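Local coordinates for protein chitosanase (Bacillus subtilis subsp. subtilis str. 168, PDB 7C6C) that hydrolyses internal beta-1,4 linkages between glucosamine units of partly acetylated chitosan, as a secreted family 46 glycoside hydrolase, at residues A[27-32]-A[38-43]; A[44-47]-A[51-54]. One frame throughout, in Å; residues are numbered along the deposited sequence. Where two conformers were deposited one is given.

Interaction 1 of 2, residues A[27-32]-A[38-43]; sequences YGYVER and GYTCGR
Glu31 and Thr40 form the hydrogen-bonded pair at the centre of an antiparallel beta hairpin: Glu31 N donates to Thr40 O at 2.9 Å, in the carbonyl plane, and Thr40 N returns a bond to Glu31 O at 2.8 Å. A third main-chain bond, Gly42 N to Tyr29 O at 2.7 Å, continues the pairing. Packing is tight on the face bearing Val30, Tyr39 and Cys41. There Val30 CG1, turned opposite the main-chain nitrogen (chi1 180°), lies over the Tyr39 ring off its centre, a CH-pi contact reaching CD1 at 3.6 Å; helix 93-99 covers Val30 and Cys41. Beta-branched Val30 and Thr40 suit the extended backbone, whereas Gly42 readily adopts its positive phi and brings CA within 3.4 Å of Tyr27 O.

The other face is looser. Glu31 is exposed, and its OE1 takes a 2.5 Å hydrogen bond from Tyr29 OH on the anti side of the carboxylate, while CE2 of the Tyr29 ring obliquely approaches Thr40 O at 3.7 Å, nearer than CG2. The Arg43 chain runs alongside Tyr27, its CB over one ring face; Asp111 receives both polar ends, and Glu12 also pairs with Arg43. Thr40 lies close to Asp35 and Glu19, the probable nucleophile and proton donor. Main-chain bonds fix the hairpin's register, probably helping to place Thr40 there, and the charged ends tie it to helices.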
# COMPACT_ATOMS: atom_id res chain seq x y z
N TYR A 27 -2.67 5.51 -11.69
CA TYR A 27 -4.09 5.38 -11.41
C TYR A 27 -4.79 4.40 -12.34
O TYR A 27 -5.85 3.87 -11.97
CB TYR A 27 -4.76 6.75 -11.49
CG TYR A 27 -4.43 7.68 -10.36
CD1 TYR A 27 -3.26 8.43 -10.36
CD2 TYR A 27 -5.30 7.82 -9.28
CE1 TYR A 27 -2.97 9.30 -9.32
CE2 TYR A 27 -5.02 8.69 -8.24
CZ TYR A 27 -3.85 9.42 -8.27
OH TYR A 27 -3.59 10.28 -7.23
N GLY A 28 -4.25 4.14 -13.52
CA GLY A 28 -4.92 3.29 -14.48
C GLY A 28 -4.52 1.85 -14.45
O GLY A 28 -5.06 1.05 -15.22
N TYR A 29 -3.59 1.48 -13.57
CA TYR A 29 -3.06 0.13 -13.51
C TYR A 29 -4.15 -0.88 -13.14
O TYR A 29 -4.91 -0.68 -12.20
CB TYR A 29 -1.99 0.11 -12.43
CG TYR A 29 -1.42 -1.24 -12.10
CD1 TYR A 29 -0.58 -1.88 -12.98
CD2 TYR A 29 -1.69 -1.85 -10.87
CE1 TYR A 29 -0.02 -3.11 -12.68
CE2 TYR A 29 -1.15 -3.07 -10.56
CZ TYR A 29 -0.31 -3.70 -11.46
OH TYR A 29 0.25 -4.91 -11.15
N VAL A 30 -4.20 -1.99 -13.87
CA VAL A 30 -5.01 -3.15 -13.49
C VAL A 30 -4.26 -4.40 -13.91
O VAL A 30 -3.86 -4.52 -15.07
CB VAL A 30 -6.41 -3.18 -14.15
CG1 VAL A 30 -7.17 -4.43 -13.70
CG2 VAL A 30 -7.21 -1.94 -13.84
N GLU A 31 -4.09 -5.34 -12.98
CA GLU A 31 -3.44 -6.60 -13.29
C GLU A 31 -3.94 -7.69 -12.35
O GLU A 31 -4.14 -7.45 -11.16
CB GLU A 31 -1.92 -6.45 -13.12
CG GLU A 31 -1.13 -7.56 -13.76
CD GLU A 31 0.37 -7.31 -13.75
OE1 GLU A 31 0.82 -6.31 -13.15
OE2 GLU A 31 1.10 -8.12 -14.34
N ARG A 32 -4.12 -8.89 -12.90
CA ARG A 32 -4.31 -10.09 -12.10
C ARG A 32 -2.94 -10.60 -11.68
O ARG A 32 -2.12 -10.93 -12.53
CB ARG A 32 -4.94 -11.16 -12.99
CG ARG A 32 -6.32 -11.60 -12.64
CD ARG A 32 -6.65 -12.93 -13.36
NE ARG A 32 -6.32 -14.09 -12.54
CZ ARG A 32 -7.06 -14.53 -11.51
NH1 ARG A 32 -8.21 -13.94 -11.21
NH2 ARG A 32 -6.64 -15.56 -10.79
N GLY A 38 -7.83 -11.38 -6.92
CA GLY A 38 -8.58 -10.97 -8.10
C GLY A 38 -7.77 -9.99 -8.92
O GLY A 38 -6.61 -10.26 -9.25
N TYR A 39 -8.36 -8.86 -9.27
CA TYR A 39 -7.63 -7.80 -9.95
C TYR A 39 -7.05 -6.84 -8.91
O TYR A 39 -7.74 -6.47 -7.95
CB TYR A 39 -8.55 -6.99 -10.85
CG TYR A 39 -8.83 -7.54 -12.23
CD1 TYR A 39 -7.81 -7.95 -13.07
CD2 TYR A 39 -10.14 -7.61 -12.70
CE1 TYR A 39 -8.08 -8.41 -14.35
CE2 TYR A 39 -10.41 -8.07 -13.97
CZ TYR A 39 -9.38 -8.48 -14.78
OH TYR A 39 -9.68 -8.93 -16.05
N THR A 40 -5.81 -6.41 -9.15
CA THR A 40 -5.14 -5.36 -8.39
C THR A 40 -5.13 -4.09 -9.24
O THR A 40 -4.70 -4.13 -10.39
CB THR A 40 -3.72 -5.83 -8.08
OG1 THR A 40 -3.79 -7.02 -7.29
CG2 THR A 40 -2.94 -4.80 -7.30
N CYS A 41 -5.60 -2.97 -8.66
CA CYS A 41 -6.02 -1.83 -9.45
C CYS A 41 -5.55 -0.50 -8.88
O CYS A 41 -5.63 -0.26 -7.67
CB CYS A 41 -7.55 -1.77 -9.50
SG CYS A 41 -8.39 -3.31 -9.93
N GLY A 42 -5.12 0.40 -9.77
CA GLY A 42 -4.95 1.78 -9.38
C GLY A 42 -3.81 2.04 -8.40
O GLY A 42 -2.92 1.22 -8.18
N ARG A 43 -3.88 3.23 -7.78
CA ARG A 43 -2.72 3.77 -7.07
C ARG A 43 -2.33 2.92 -5.87
O ARG A 43 -1.15 2.82 -5.54
CB ARG A 43 -2.96 5.22 -6.65
CG ARG A 43 -4.13 5.46 -5.71
CD ARG A 43 -4.08 6.82 -5.04
NE ARG A 43 -2.95 6.89 -4.12
CZ ARG A 43 -2.48 8.02 -3.60
NH1 ARG A 43 -3.05 9.18 -3.90
NH2 ARG A 43 -1.43 7.99 -2.79

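Interaction 2 of 2, residues A[44-47]-A[51-54]; sequences AGFT and GDAL
Phe46 and Thr47 meet Asp52 and Ala53 where a short strand runs up to the start of a helix. Ahead of them, the small methyl of Ala44 packs on one face of the Phe46 ring, 3.6 Å above its plane and toward the rim. A water lies within hydrogen-bonding distance of both Ala44 O (3.0 Å) and Asp52 OD2 (3.1 Å). Gly45 follows with positive phi, a conformation that glycine adopts readily as the chain turns into strand 46-47; it lies near Glu19, the predicted proton donor.

Phe46 faces the helix start. Its CB packs 4.0 Å from Ala53 CB, and its ring, turned 69° from the Asp52 carboxylate, passes CD1 by OD2 at 3.8 Å before reaching Gln110 and Val113 of helix 104-128. This is a strand-to-helix connection: the chain leaves the third strand of the small antiparallel sheet, turns through residues 48-50 and enters helix 52-63, with Gly51 at the N-cap. At the backbone angles of Gly51 a CB would be jammed against the carbonyl O of Thr50.

Thr47 is held through both its backbone N and its carbonyl O. In one of two Asp52 conformers its N donates to OD1 at 2.6 Å, on the syn side but 32° out of the carboxylate plane; the second position makes this short bond less certain. Here CG sits between the Asp52 backbone N and carbonyl carbon (chi1 62°), turning the acid back toward the strand. Thr47 O accepts a longer bond, 3.2 Å, from Ala53 N, the donor lying above the carbonyl plane. The Thr47 hydroxyl is hydrogen-bonded to that of Thr50.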
# COMPACT_ATOMS: atom_id res chain seq x y z
N ALA A 44 -3.31 2.33 -5.19
CA ALA A 44 -3.05 1.58 -3.97
C ALA A 44 -3.05 0.08 -4.19
O ALA A 44 -2.98 -0.68 -3.22
CB ALA A 44 -4.07 1.95 -2.89
N GLY A 45 -3.14 -0.37 -5.44
CA GLY A 45 -3.39 -1.79 -5.63
C GLY A 45 -4.67 -2.23 -4.96
O GLY A 45 -4.69 -3.25 -4.27
N PHE A 46 -5.73 -1.44 -5.11
CA PHE A 46 -7.05 -1.84 -4.63
C PHE A 46 -7.44 -3.16 -5.29
O PHE A 46 -7.32 -3.30 -6.51
CB PHE A 46 -8.09 -0.79 -5.03
CG PHE A 46 -7.74 0.64 -4.67
CD1 PHE A 46 -7.97 1.14 -3.39
CD2 PHE A 46 -7.30 1.53 -5.65
CE1 PHE A 46 -7.72 2.46 -3.09
CE2 PHE A 46 -7.06 2.86 -5.34
CZ PHE A 46 -7.27 3.32 -4.06
N THR A 47 -7.94 -4.12 -4.52
CA THR A 47 -8.21 -5.43 -5.08
C THR A 47 -9.70 -5.76 -5.08
O THR A 47 -10.47 -5.26 -4.26
CB THR A 47 -7.43 -6.54 -4.37
OG1 THR A 47 -7.72 -6.51 -2.97
CG2 THR A 47 -5.92 -6.37 -4.58
N GLY A 51 -12.73 -5.87 -1.35
CA GLY A 51 -13.69 -4.81 -1.21
C GLY A 51 -13.15 -3.42 -1.46
O GLY A 51 -13.95 -2.49 -1.64
N ASP A 52 -11.83 -3.24 -1.51
CA ASP A 52 -11.37 -1.87 -1.65
C ASP A 52 -11.52 -1.35 -3.07
O ASP A 52 -11.81 -0.16 -3.24
CB ASP A 52 -10.00 -1.61 -1.01
CG ASP A 52 -8.89 -2.42 -1.61
OD1 ASP A 52 -9.17 -3.43 -2.28
OD2 ASP A 52 -7.72 -2.04 -1.41
N ALA A 53 -11.40 -2.20 -4.10
CA ALA A 53 -11.73 -1.74 -5.44
C ALA A 53 -13.22 -1.42 -5.55
O ALA A 53 -13.61 -0.45 -6.21
CB ALA A 53 -11.31 -2.77 -6.48
N LEU A 54 -14.06 -2.23 -4.90
CA LEU A 54 -15.49 -1.92 -4.81
C LEU A 54 -15.70 -0.53 -4.24
O LEU A 54 -16.49 0.26 -4.77
CB LEU A 54 -16.18 -2.98 -3.94
CG LEU A 54 -17.59 -2.64 -3.46
CD1 LEU A 54 -18.59 -2.56 -4.61
CD2 LEU A 54 -18.04 -3.65 -2.43
O HOH W 1 -4.58 -2.09 -1.18

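Interactions 1 and 2 are consecutive along the chain and share one sheet, in which strand 39-41 lies between strands 30-32 and 46-47. Interaction 1 is only partly buried and joins strand to strand, chiefly by main-chain bonds, with charged groups toward its margins. Interaction 2 is buried and smaller; it joins the last strand to the start of helix 52-63, using an acidic side chain and a water besides a backbone bond. They meet where Phe46 CD2 packs 3.2 Å from Cys41 O and where Thr40 CG2 lies 3.5 Å from Gly45 CA. Both border the probable catalytic residues Glu19 and Asp35.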